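Local coordinates for protein alpha-galactosidase (Thermus thermophilus, PDB 6LCJ) that probably hydrolyses terminal alpha-galactosyl residues from galactosides, as a thermostable hexameric glycosidase of the GH36 family, at residues 411-414 against 415-419. Sequence-based numbering, arbitrary orientation.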
ATOM      1  N   ASN E 411      -8.868  12.398  45.874  1.00 25.81           N
ATOM      2  CA  ASN E 411      -9.906  12.723  44.906  1.00 26.85           C
ATOM      3  C   ASN E 411      -9.488  14.017  44.228  1.00 25.70           C
ATOM      4  O   ASN E 411      -9.029  14.935  44.898  1.00 28.61           O
ATOM      5  CB  ASN E 411     -11.276  12.853  45.597  1.00 25.94           C
ATOM      6  CG  ASN E 411     -12.403  13.106  44.622  1.00 28.25           C
ATOM      7  OD1 ASN E 411     -12.193  13.078  43.412  1.00 29.65           O
ATOM      8  ND2 ASN E 411     -13.613  13.377  45.145  1.00 27.26           N
ATOM      9  N   LEU E 412      -9.589  14.073  42.905  1.00 27.23           N
ATOM     10  CA  LEU E 412      -9.232  15.280  42.175  1.00 25.23           C
ATOM     11  C   LEU E 412     -10.442  16.101  41.789  1.00 26.93           C
ATOM     12  O   LEU E 412     -10.281  17.180  41.212  1.00 26.66           O
ATOM     13  CB  LEU E 412      -8.450  14.948  40.903  1.00 20.84           C
ATOM     14  CG  LEU E 412      -7.129  14.209  41.033  1.00 25.87           C
ATOM     15  CD1 LEU E 412      -6.458  14.144  39.655  1.00 15.87           C
ATOM     16  CD2 LEU E 412      -6.238  14.866  42.101  1.00 24.29           C
ATOM     17  N   LEU E 413     -11.642  15.614  42.086  1.00 28.29           N
ATOM     18  CA  LEU E 413     -12.854  16.265  41.623  1.00 25.35           C
ATOM     19  C   LEU E 413     -13.099  17.570  42.372  1.00 26.28           C
ATOM     20  O   LEU E 413     -12.809  17.696  43.566  1.00 24.78           O
ATOM     21  CB  LEU E 413     -14.038  15.330  41.807  1.00 27.39           C
ATOM     22  CG  LEU E 413     -14.110  14.192  40.798  1.00 28.29           C
ATOM     23  CD1 LEU E 413     -15.146  13.184  41.252  1.00 24.08           C
ATOM     24  CD2 LEU E 413     -14.442  14.759  39.436  1.00 28.81           C
ATOM     25  N   SER E 414     -13.663  18.533  41.671  1.00 25.30           N
ATOM     26  CA  SER E 414     -14.023  19.773  42.337  1.00 33.41           C
ATOM     27  C   SER E 414     -15.363  19.633  43.053  1.00 33.52           C
ATOM     28  O   SER E 414     -16.183  18.778  42.712  1.00 31.64           O
ATOM     29  CB  SER E 414     -14.078  20.926  41.338  1.00 28.69           C
ATOM     30  OG  SER E 414     -15.344  20.985  40.708  1.00 34.78           O
ATOM     31  N   PRO E 415     -15.595  20.451  44.081  1.00 42.33           N
ATOM     32  CA  PRO E 415     -16.886  20.383  44.781  1.00 37.24           C
ATOM     33  C   PRO E 415     -18.071  20.661  43.883  1.00 32.35           C
ATOM     34  O   PRO E 415     -19.137  20.070  44.081  1.00 34.55           O
ATOM     35  CB  PRO E 415     -16.731  21.441  45.878  1.00 35.48           C
ATOM     36  CG  PRO E 415     -15.232  21.448  46.144  1.00 35.00           C
ATOM     37  CD  PRO E 415     -14.611  21.280  44.803  1.00 35.20           C
ATOM     38  N   GLU E 416     -17.927  21.520  42.884  1.00 30.85           N
ATOM     39  CA  GLU E 416     -19.057  21.700  41.986  1.00 34.69           C
ATOM     40  C   GLU E 416     -19.210  20.503  41.047  1.00 35.61           C
ATOM     41  O   GLU E 416     -20.340  20.111  40.729  1.00 35.56           O
ATOM     42  CB  GLU E 416     -18.926  23.028  41.223  1.00 36.51           C
ATOM     43  CG  GLU E 416     -18.371  22.932  39.811  1.00 45.13           C
ATOM     44  CD  GLU E 416     -17.991  24.289  39.212  1.00 67.04           C
ATOM     45  OE1 GLU E 416     -18.889  24.974  38.659  1.00 70.27           O
ATOM     46  OE2 GLU E 416     -16.792  24.662  39.284  1.00 67.77           O
ATOM     47  N   GLU E 417     -18.099  19.883  40.633  1.00 32.89           N
ATOM     48  CA  GLU E 417     -18.185  18.653  39.858  1.00 26.38           C
ATOM     49  C   GLU E 417     -18.888  17.559  40.657  1.00 26.96           C
ATOM     50  O   GLU E 417     -19.802  16.897  40.154  1.00 26.31           O
ATOM     51  CB  GLU E 417     -16.786  18.215  39.423  1.00 28.25           C
ATOM     52  CG  GLU E 417     -16.218  19.052  38.261  1.00 30.39           C
ATOM     53  CD  GLU E 417     -14.706  18.896  38.074  1.00 32.93           C
ATOM     54  OE1 GLU E 417     -14.031  18.380  38.991  1.00 35.73           O
ATOM     55  OE2 GLU E 417     -14.182  19.299  37.013  1.00 34.72           O
ATOM     56  N   MET E 418     -18.518  17.393  41.928  1.00 25.24           N
ATOM     57  CA  MET E 418     -19.145  16.362  42.754  1.00 27.57           C
ATOM     58  C   MET E 418     -20.651  16.577  42.923  1.00 33.55           C
ATOM     59  O   MET E 418     -21.402  15.609  43.087  1.00 37.06           O
ATOM     60  CB  MET E 418     -18.479  16.318  44.122  1.00 23.70           C
ATOM     61  CG  MET E 418     -17.137  15.680  44.126  1.00 23.92           C
ATOM     62  SD  MET E 418     -16.463  15.538  45.793  1.00 34.69           S
ATOM     63  CE  MET E 418     -15.302  16.929  45.813  1.00 35.86           C
ATOM     64  N   ARG E 419     -21.109  17.828  42.910  1.00 33.69           N
ATOM     65  CA  ARG E 419     -22.527  18.105  43.094  1.00 32.21           C
ATOM     66  C   ARG E 419     -23.361  17.628  41.909  1.00 32.72           C
ATOM     67  O   ARG E 419     -24.525  17.247  42.082  1.00 31.71           O
ATOM     68  CB  ARG E 419     -22.711  19.602  43.325  1.00 35.13           C
ATOM     69  CG  ARG E 419     -24.149  20.068  43.441  1.00 46.61           C
ATOM     70  CD  ARG E 419     -24.239  21.398  44.201  1.00 53.06           C
ATOM     71  NE  ARG E 419     -24.085  21.248  45.656  1.00 56.23           N
ATOM     72  CZ  ARG E 419     -22.976  21.562  46.333  1.00 56.76           C
ATOM     73  NH1 ARG E 419     -21.907  22.036  45.692  1.00 46.33           N
ATOM     74  NH2 ARG E 419     -22.936  21.401  47.657  1.00 49.08           N
TER
HETATM   75  O   HOH W   1     -14.528  22.879  38.284  1.00 46.60           O
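Ser414 OG has two hydrogen-bond partners: it accepts from the backbone N of Glu417 at 3.0 Å, and it also bonds a water, which donates to Glu416 OE2. The reciprocal bond runs from Ser414 N to Glu417 OE1, 2.7 Å long and almost straight (173° at the hydrogen), so the pair meets the definition of a capping box, with Ser414 as N-cap of helix 415-428. This helix follows the 398-400 strand of the TIM barrel and precedes its 431-433 strand. A chi1 of 85° sets OG between its own backbone N and carbonyl carbon, turned to the first helical turn. Glu417 OE1 is approached on its anti side, 28° out of the carboxylate plane, and also lies against Leu413 CD2 at 3.7 Å. Replacing Glu417 by an alanine would probably leave Ser414 N without its side-chain acceptor and open a gap beside Leu413 CD2. The bond from Met418 N to Ser414 O, 2.8 Å, is the i to i+4 helical bond that starts at the N-cap residue. On the buried side, Leu413 CB packs on Met418 CG at 3.9 Å, while Leu380 and Tyr405 also touch Leu413. Upstream, Asn411 OD1 closes an Asx turn by accepting from Leu413 N, which sits above the carbonyl plane. The amide's other end, ND2, is bonded to Arg407 O and lies 3.6 Å from Met418 SD.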